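Side-chain contacts in chain length determinant protein (Shigella flexneri, PDB 4ZM5), which regulates the length of the lipopolysaccharide O-antigen chains in Shigella flexneri, probably as a membrane-attached oligomer: residues Q155-Q159 and A160-K164; A34-V38 and S39-E43; T13-V17 and G18-G22. The protein carries 1 engineered substitution. All blocks are in the same frame, centred on the assembly; numbering follows the deposited sequence.

Overall arrangement
All three contacts are partly buried helix ends. Contact 3 opens helix 17-31 and contact 2 opens helix 38-53; their centres are about 11 Å apart, and they touch through V38 on I20 and Q42 on P15. Contact 1 closes helix 91-159, its centre about 63 Å from that of contact 2 and 70 Å from that of contact 3. Both helix starts pack a proline on an aliphatic residue; contact 3 adds a hydrogen bond from a backbone N to a glutamine side chain. Both meet the third subunit, contact 3 by D16 salt bridges and contact 2 by a K37 cation-pi contact. Contact 1 relies on backbone bonds and has N158 and Q161 exposed beside buried A157, A160 and V162.

Contact 1 (Q155-Q159 and A160-K164); sequences QYANQ and AQVTK
A157 and V162 meet where helix 91-159 stops, and the two are joined by both backbone and side chain. The carbonyl O of A157 accepts from V162 N at 2.9 Å. With V162 CG1 anti to the carbonyl carbon (chi1 -71°), CG2 falls between the backbone N and that carbon, which turns this methyl back over the last helical turn: it lies 3.6 Å from A157 O and 4.2 Å from A157 CB. This is the tight, buried side. F179 touches both A157 and V162, L186 of helix 183-191 lies on A157, and the backbone of V162 pairs with S183. A160 belongs to the same packed region. Its N gives a good bond to Y156 O, 3.0 Å with an N-H...O angle of 160°, in the ordinary helical pattern, and its CB rests 3.4 Å from that same oxygen. The ring of Y156 leads away from the turn, to Q175 and F179.

The other side is looser. Q161 N reaches N158 O only weakly, at 3.3 Å. The side chain of Q161 grazes the helix end through its CG, 3.8 Å from N158 O, and then bends away at its second torsion. N158 and Q161 are both exposed, and neither amide group bonds across the turn. The second subunit partly meets this side: its K164 donates to A160 O and packs on Q161, while its S188 lies on Y156 and Q159. Q161 carries the positive phi (58°) that swings the chain out of the helix. With V162 N returning to A157 O and Q161 N to N158 O, and with apolar A157 and V162 packed together beneath, the arrangement is a Schellman motif at a helix C-terminus.

Contact 2 (A34-V38 and S39-E43); sequences AAPKV and SDLQE
K37 O takes two N-H groups of the helix that starts just after it. The sounder bond runs from L41 N to K37 O, 3.1 Å with an N-H...O angle of 152°; that from D40 N to K37 O is shorter, at 2.9 Å, but bent enough to be weak. The next carbonyl, V38 O, receives Q42 N at 3.1 Å, and Q42 CG lies 3.4 Å from the same oxygen. K37 is the N-cap residue, so P36 just before it and L41 four residues after it can close over the first turn: the proline CG meets L41 CG at 3.8 Å, the apolar pairing of a hydrophobic staple. On the open side, the D40 carboxylate folds back with OD2 3.5 Å from K37 CB, where the positive end of the helix dipole would probably favour its charge. The K37 side chain leaves with CG anti to the backbone N (chi1 -178°) and bends at chi2 (64°); it makes a cation-pi contact with Y31 of the third subunit, and NZ bonds weakly to A34 O of that subunit. Q42 sends NE2 to P15 O. Helix 38-53 thus begins against helix 17-31, with V38 on I20 and L41 on Y23 and N24.

Contact 3 (T13-V17 and G18-G22); sequences TQPDV and GQIAG
P15, D16, Q19 and I20 fit the N-terminal signature of a helix: half of a capping box joined to a hydrophobic staple, where the chain leaves strand 6-13 for helix 17-31. The half box is the side-chain bond. D16, at the N-cap, offers its backbone N to Q19 OE1 at 2.7 Å, almost straight at 178°. Q19 CG lies beside its own backbone N (chi1 -71°) with the chain extended beyond it, which carries OE1 back to the N-cap. The other end of the amide is engaged too, NE2 bonding weakly to Y227 O. The D16 side chain does not return the favour with a capping bond.

Among the backbone bonds all are weak, their N-H groups pointing off-line: I20 N is divided between D16 O at 3.1 Å and V17 O, and A21 N also goes to V17 O.

The apolar part is P15 on I20. CD1 of the isoleucine abuts the proline ring at CG, 3.3 Å, and CB, 3.6 Å; the first distance is short, and its exact value is doubtful. L45 of helix 38-53 also lies on I20.

The charged part belongs to the subunit interface: D16 OD1 forms a salt bridge to R48 and OD2 one to K115, both of the third subunit.

The amide of Q19 crosses the D16 carboxylate with planes 65° apart. P15 CA stands 3.4 Å from Q19 OE1.

Contact 1 (Q155-Q159 and A160-K164)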
loop_
_atom_site.group_PDB
_atom_site.type_symbol
_atom_site.label_atom_id
_atom_site.label_comp_id
_atom_site.label_asym_id
_atom_site.label_seq_id
_atom_site.Cartn_x
_atom_site.Cartn_y
_atom_site.Cartn_z
ATOM N N GLN B 155 -26.751 -2.990 42.461
ATOM C CA GLN B 155 -28.022 -2.553 43.068
ATOM C C GLN B 155 -28.935 -3.779 43.289
ATOM O O GLN B 155 -29.552 -3.883 44.351
ATOM C CB GLN B 155 -28.733 -1.504 42.198
ATOM C CG GLN B 155 -27.962 -0.199 42.006
ATOM C CD GLN B 155 -28.630 0.739 41.004
ATOM O OE1 GLN B 155 -29.021 0.346 39.898
ATOM N NE2 GLN B 155 -28.742 2.014 41.353
ATOM N N TYR B 156 -28.960 -4.743 42.306
ATOM C CA TYR B 156 -29.762 -5.971 42.399
ATOM C C TYR B 156 -29.229 -6.895 43.512
ATOM O O TYR B 156 -30.023 -7.503 44.248
ATOM C CB TYR B 156 -29.827 -6.763 41.061
ATOM C CG TYR B 156 -29.970 -5.981 39.772
ATOM C CD1 TYR B 156 -30.706 -4.797 39.723
ATOM C CD2 TYR B 156 -29.467 -6.484 38.572
ATOM C CE1 TYR B 156 -30.852 -4.085 38.536
ATOM C CE2 TYR B 156 -29.617 -5.786 37.376
ATOM C CZ TYR B 156 -30.312 -4.587 37.363
ATOM O OH TYR B 156 -30.467 -3.908 36.185
ATOM N N ALA B 157 -27.877 -7.031 43.598
ATOM C CA ALA B 157 -27.199 -7.871 44.594
ATOM C C ALA B 157 -27.486 -7.369 46.005
ATOM O O ALA B 157 -27.707 -8.178 46.902
ATOM C CB ALA B 157 -25.700 -7.891 44.339
ATOM N N ASN B 158 -27.528 -6.037 46.190
ATOM C CA ASN B 158 -27.831 -5.427 47.484
ATOM C C ASN B 158 -29.298 -5.611 47.860
ATOM O O ASN B 158 -29.577 -5.822 49.030
ATOM C CB ASN B 158 -27.478 -3.935 47.485
ATOM C CG ASN B 158 -26.001 -3.629 47.547
ATOM O OD1 ASN B 158 -25.176 -4.407 48.054
ATOM N ND2 ASN B 158 -25.645 -2.446 47.099
ATOM N N GLN B 159 -30.240 -5.504 46.893
ATOM C CA GLN B 159 -31.666 -5.665 47.213
ATOM C C GLN B 159 -31.990 -7.125 47.544
ATOM O O GLN B 159 -32.780 -7.383 48.459
ATOM C CB GLN B 159 -32.596 -5.144 46.109
ATOM C CG GLN B 159 -33.903 -4.571 46.694
ATOM C CD GLN B 159 -35.000 -4.350 45.662
ATOM O OE1 GLN B 159 -35.009 -3.338 44.924
ATOM N NE2 GLN B 159 -35.978 -5.275 45.625
ATOM N N ALA B 160 -31.363 -8.071 46.816
ATOM C CA ALA B 160 -31.533 -9.505 47.036
ATOM C C ALA B 160 -30.714 -9.976 48.245
ATOM O O ALA B 160 -30.843 -11.132 48.645
ATOM C CB ALA B 160 -31.126 -10.279 45.792
ATOM N N GLN B 161 -29.889 -9.071 48.826
ATOM C CA GLN B 161 -29.019 -9.258 49.992
ATOM C C GLN B 161 -28.006 -10.409 49.781
ATOM O O GLN B 161 -27.641 -11.103 50.740
ATOM C CB GLN B 161 -29.845 -9.478 51.265
ATOM C CG GLN B 161 -30.746 -8.304 51.624
ATOM C CD GLN B 161 -30.752 -8.073 53.105
ATOM O OE1 GLN B 161 -31.285 -8.878 53.878
ATOM N NE2 GLN B 161 -30.137 -6.976 53.537
ATOM N N VAL B 162 -27.522 -10.574 48.527
ATOM C CA VAL B 162 -26.536 -11.608 48.172
ATOM C C VAL B 162 -25.123 -10.969 48.094
ATOM O O VAL B 162 -24.854 -10.152 47.217
ATOM C CB VAL B 162 -26.914 -12.438 46.903
ATOM C CG1 VAL B 162 -28.097 -13.363 47.200
ATOM C CG2 VAL B 162 -27.203 -11.562 45.694
ATOM N N THR B 163 -24.250 -11.312 49.067
ATOM C CA THR B 163 -22.907 -10.729 49.189
ATOM C C THR B 163 -21.819 -11.629 48.613
ATOM O O THR B 163 -20.832 -11.131 48.075
ATOM C CB THR B 163 -22.592 -10.433 50.652
ATOM O OG1 THR B 163 -22.734 -11.643 51.391
ATOM C CG2 THR B 163 -23.470 -9.349 51.240
ATOM N N LYS B 164 -21.972 -12.952 48.775
ATOM C CA LYS B 164 -20.999 -13.922 48.287
ATOM C C LYS B 164 -21.478 -14.466 46.945
ATOM O O LYS B 164 -22.674 -14.361 46.659
ATOM C CB LYS B 164 -20.805 -15.046 49.331
ATOM C CG LYS B 164 -20.257 -14.544 50.674
ATOM C CD LYS B 164 -18.744 -14.789 50.796
ATOM C CE LYS B 164 -17.942 -13.744 51.555
ATOM N NZ LYS B 164 -18.489 -13.421 52.907
#

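Contact 2 (A34-V38 and S39-E43)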
loop_
_atom_site.group_PDB
_atom_site.type_symbol
_atom_site.label_atom_id
_atom_site.label_comp_id
_atom_site.label_asym_id
_atom_site.label_seq_id
_atom_site.Cartn_x
_atom_site.Cartn_y
_atom_site.Cartn_z
ATOM N N ALA B 34 -1.679 -1.968 1.326
ATOM C CA ALA B 34 -2.001 -0.880 0.396
ATOM C C ALA B 34 -0.755 -0.376 -0.362
ATOM O O ALA B 34 -0.888 0.451 -1.270
ATOM C CB ALA B 34 -2.654 0.268 1.149
ATOM N N ALA B 35 0.449 -0.877 0.011
ATOM C CA ALA B 35 1.732 -0.515 -0.598
ATOM C C ALA B 35 1.804 -0.980 -2.046
ATOM O O ALA B 35 1.301 -2.065 -2.365
ATOM C CB ALA B 35 2.888 -1.111 0.198
ATOM N N PRO B 36 2.419 -0.186 -2.945
ATOM C CA PRO B 36 2.493 -0.616 -4.350
ATOM C C PRO B 36 3.408 -1.826 -4.553
ATOM O O PRO B 36 4.388 -1.987 -3.818
ATOM C CB PRO B 36 3.037 0.620 -5.071
ATOM C CG PRO B 36 3.748 1.395 -4.026
ATOM C CD PRO B 36 3.036 1.144 -2.746
ATOM N N LYS B 37 3.073 -2.682 -5.544
ATOM C CA LYS B 37 3.875 -3.844 -5.926
ATOM C C LYS B 37 5.290 -3.364 -6.341
ATOM O O LYS B 37 5.432 -2.235 -6.846
ATOM C CB LYS B 37 3.170 -4.602 -7.066
ATOM C CG LYS B 37 3.868 -5.870 -7.553
ATOM C CD LYS B 37 3.984 -7.017 -6.517
ATOM C CE LYS B 37 4.862 -8.135 -7.041
ATOM N NZ LYS B 37 5.313 -9.048 -5.963
ATOM N N VAL B 38 6.326 -4.200 -6.100
ATOM C CA VAL B 38 7.722 -3.873 -6.400
ATOM C C VAL B 38 7.885 -3.383 -7.866
ATOM O O VAL B 38 8.594 -2.398 -8.084
ATOM C CB VAL B 38 8.741 -5.008 -6.039
ATOM C CG1 VAL B 38 8.533 -6.300 -6.844
ATOM C CG2 VAL B 38 10.178 -4.517 -6.170
ATOM N N SER B 39 7.177 -4.018 -8.834
ATOM C CA SER B 39 7.234 -3.667 -10.261
ATOM C C SER B 39 6.623 -2.281 -10.540
ATOM O O SER B 39 7.092 -1.568 -11.430
ATOM C CB SER B 39 6.553 -4.731 -11.111
ATOM O OG SER B 39 5.157 -4.777 -10.873
ATOM N N ASP B 40 5.604 -1.894 -9.754
ATOM C CA ASP B 40 4.972 -0.582 -9.858
ATOM C C ASP B 40 5.913 0.515 -9.321
ATOM O O ASP B 40 5.937 1.605 -9.884
ATOM C CB ASP B 40 3.620 -0.560 -9.126
ATOM C CG ASP B 40 2.554 -1.481 -9.714
ATOM O OD1 ASP B 40 2.537 -1.658 -10.958
ATOM O OD2 ASP B 40 1.708 -1.989 -8.934
ATOM N N LEU B 41 6.696 0.224 -8.260
ATOM C CA LEU B 41 7.674 1.170 -7.695
ATOM C C LEU B 41 8.823 1.425 -8.677
ATOM O O LEU B 41 9.261 2.573 -8.838
ATOM C CB LEU B 41 8.236 0.676 -6.363
ATOM C CG LEU B 41 7.388 0.970 -5.164
ATOM C CD1 LEU B 41 7.709 0.029 -4.059
ATOM C CD2 LEU B 41 7.546 2.417 -4.704
ATOM N N GLN B 42 9.284 0.355 -9.345
ATOM C CA GLN B 42 10.327 0.411 -10.365
ATOM C C GLN B 42 9.935 1.370 -11.502
ATOM O O GLN B 42 10.749 2.205 -11.914
ATOM C CB GLN B 42 10.576 -0.981 -10.935
ATOM C CG GLN B 42 11.333 -1.914 -10.017
ATOM C CD GLN B 42 11.482 -3.260 -10.657
ATOM O OE1 GLN B 42 10.541 -4.042 -10.708
ATOM N NE2 GLN B 42 12.656 -3.543 -11.196
ATOM N N GLU B 43 8.672 1.271 -11.971
ATOM C CA GLU B 43 8.116 2.111 -13.029
ATOM C C GLU B 43 7.916 3.548 -12.555
ATOM O O GLU B 43 8.087 4.488 -13.329
ATOM C CB GLU B 43 6.792 1.530 -13.529
ATOM C CG GLU B 43 7.007 0.489 -14.608
ATOM C CD GLU B 43 5.819 -0.391 -14.928
ATOM O OE1 GLU B 43 6.035 -1.604 -15.160
ATOM O OE2 GLU B 43 4.687 0.144 -15.029
#

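Contact 3 (T13-V17 and G18-G22)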
loop_
_atom_site.group_PDB
_atom_site.type_symbol
_atom_site.label_atom_id
_atom_site.label_comp_id
_atom_site.label_asym_id
_atom_site.label_seq_id
_atom_site.Cartn_x
_atom_site.Cartn_y
_atom_site.Cartn_z
ATOM N N THR B 13 17.266 2.338 -17.877
ATOM C CA THR B 13 15.995 1.632 -17.659
ATOM C C THR B 13 15.641 1.712 -16.157
ATOM O O THR B 13 16.350 2.362 -15.380
ATOM C CB THR B 13 15.975 0.201 -18.249
ATOM O OG1 THR B 13 14.621 -0.243 -18.303
ATOM C CG2 THR B 13 16.810 -0.797 -17.466
ATOM N N GLN B 14 14.528 1.063 -15.779
ATOM C CA GLN B 14 14.057 1.032 -14.404
ATOM C C GLN B 14 15.112 0.400 -13.506
ATOM O O GLN B 14 15.884 -0.470 -13.954
ATOM C CB GLN B 14 12.720 0.268 -14.291
ATOM C CG GLN B 14 12.780 -1.220 -14.608
ATOM C CD GLN B 14 11.424 -1.863 -14.756
ATOM O OE1 GLN B 14 10.375 -1.244 -14.575
ATOM N NE2 GLN B 14 11.415 -3.126 -15.120
ATOM N N PRO B 15 15.186 0.835 -12.252
ATOM C CA PRO B 15 16.156 0.217 -11.349
ATOM C C PRO B 15 15.776 -1.245 -11.054
ATOM O O PRO B 15 14.611 -1.624 -11.235
ATOM C CB PRO B 15 16.079 1.114 -10.111
ATOM C CG PRO B 15 14.721 1.709 -10.159
ATOM C CD PRO B 15 14.374 1.872 -11.585
ATOM N N ASP B 16 16.752 -2.066 -10.621
ATOM C CA ASP B 16 16.572 -3.485 -10.234
ATOM C C ASP B 16 15.892 -3.582 -8.876
ATOM O O ASP B 16 15.973 -2.629 -8.099
ATOM C CB ASP B 16 17.934 -4.205 -10.137
ATOM C CG ASP B 16 18.589 -4.563 -11.445
ATOM O OD1 ASP B 16 17.855 -4.814 -12.435
ATOM O OD2 ASP B 16 19.839 -4.652 -11.475
ATOM N N VAL B 17 15.312 -4.763 -8.551
ATOM C CA VAL B 17 14.655 -5.059 -7.265
ATOM C C VAL B 17 15.670 -4.854 -6.137
ATOM O O VAL B 17 15.313 -4.311 -5.093
ATOM C CB VAL B 17 14.028 -6.490 -7.268
ATOM C CG1 VAL B 17 13.335 -6.831 -5.957
ATOM C CG2 VAL B 17 13.068 -6.670 -8.443
ATOM N N GLY B 18 16.929 -5.211 -6.397
ATOM C CA GLY B 18 18.003 -5.048 -5.428
ATOM C C GLY B 18 18.291 -3.598 -5.105
ATOM O O GLY B 18 18.483 -3.237 -3.935
ATOM N N GLN B 19 18.303 -2.764 -6.145
ATOM C CA GLN B 19 18.538 -1.322 -6.028
ATOM C C GLN B 19 17.381 -0.602 -5.305
ATOM O O GLN B 19 17.575 0.459 -4.707
ATOM C CB GLN B 19 18.682 -0.699 -7.432
ATOM C CG GLN B 19 19.958 -1.035 -8.186
ATOM C CD GLN B 19 19.914 -0.459 -9.582
ATOM O OE1 GLN B 19 19.251 -0.981 -10.476
ATOM N NE2 GLN B 19 20.603 0.648 -9.801
ATOM N N ILE B 20 16.182 -1.201 -5.376
ATOM C CA ILE B 20 14.915 -0.678 -4.894
ATOM C C ILE B 20 14.452 -1.258 -3.543
ATOM O O ILE B 20 13.585 -0.645 -2.910
ATOM C CB ILE B 20 13.898 -0.945 -6.042
ATOM C CG1 ILE B 20 13.420 0.345 -6.644
ATOM C CG2 ILE B 20 12.749 -1.919 -5.733
ATOM C CD1 ILE B 20 14.602 1.328 -6.881
ATOM N N ALA B 21 15.036 -2.395 -3.101
ATOM C CA ALA B 21 14.693 -3.127 -1.876
ATOM C C ALA B 21 14.401 -2.210 -0.649
ATOM O O ALA B 21 13.379 -2.412 0.014
ATOM C CB ALA B 21 15.795 -4.107 -1.544
ATOM N N GLY B 22 15.256 -1.202 -0.419
ATOM C CA GLY B 22 15.146 -0.220 0.660
ATOM C C GLY B 22 13.919 0.671 0.576
ATOM O O GLY B 22 13.207 0.832 1.568
#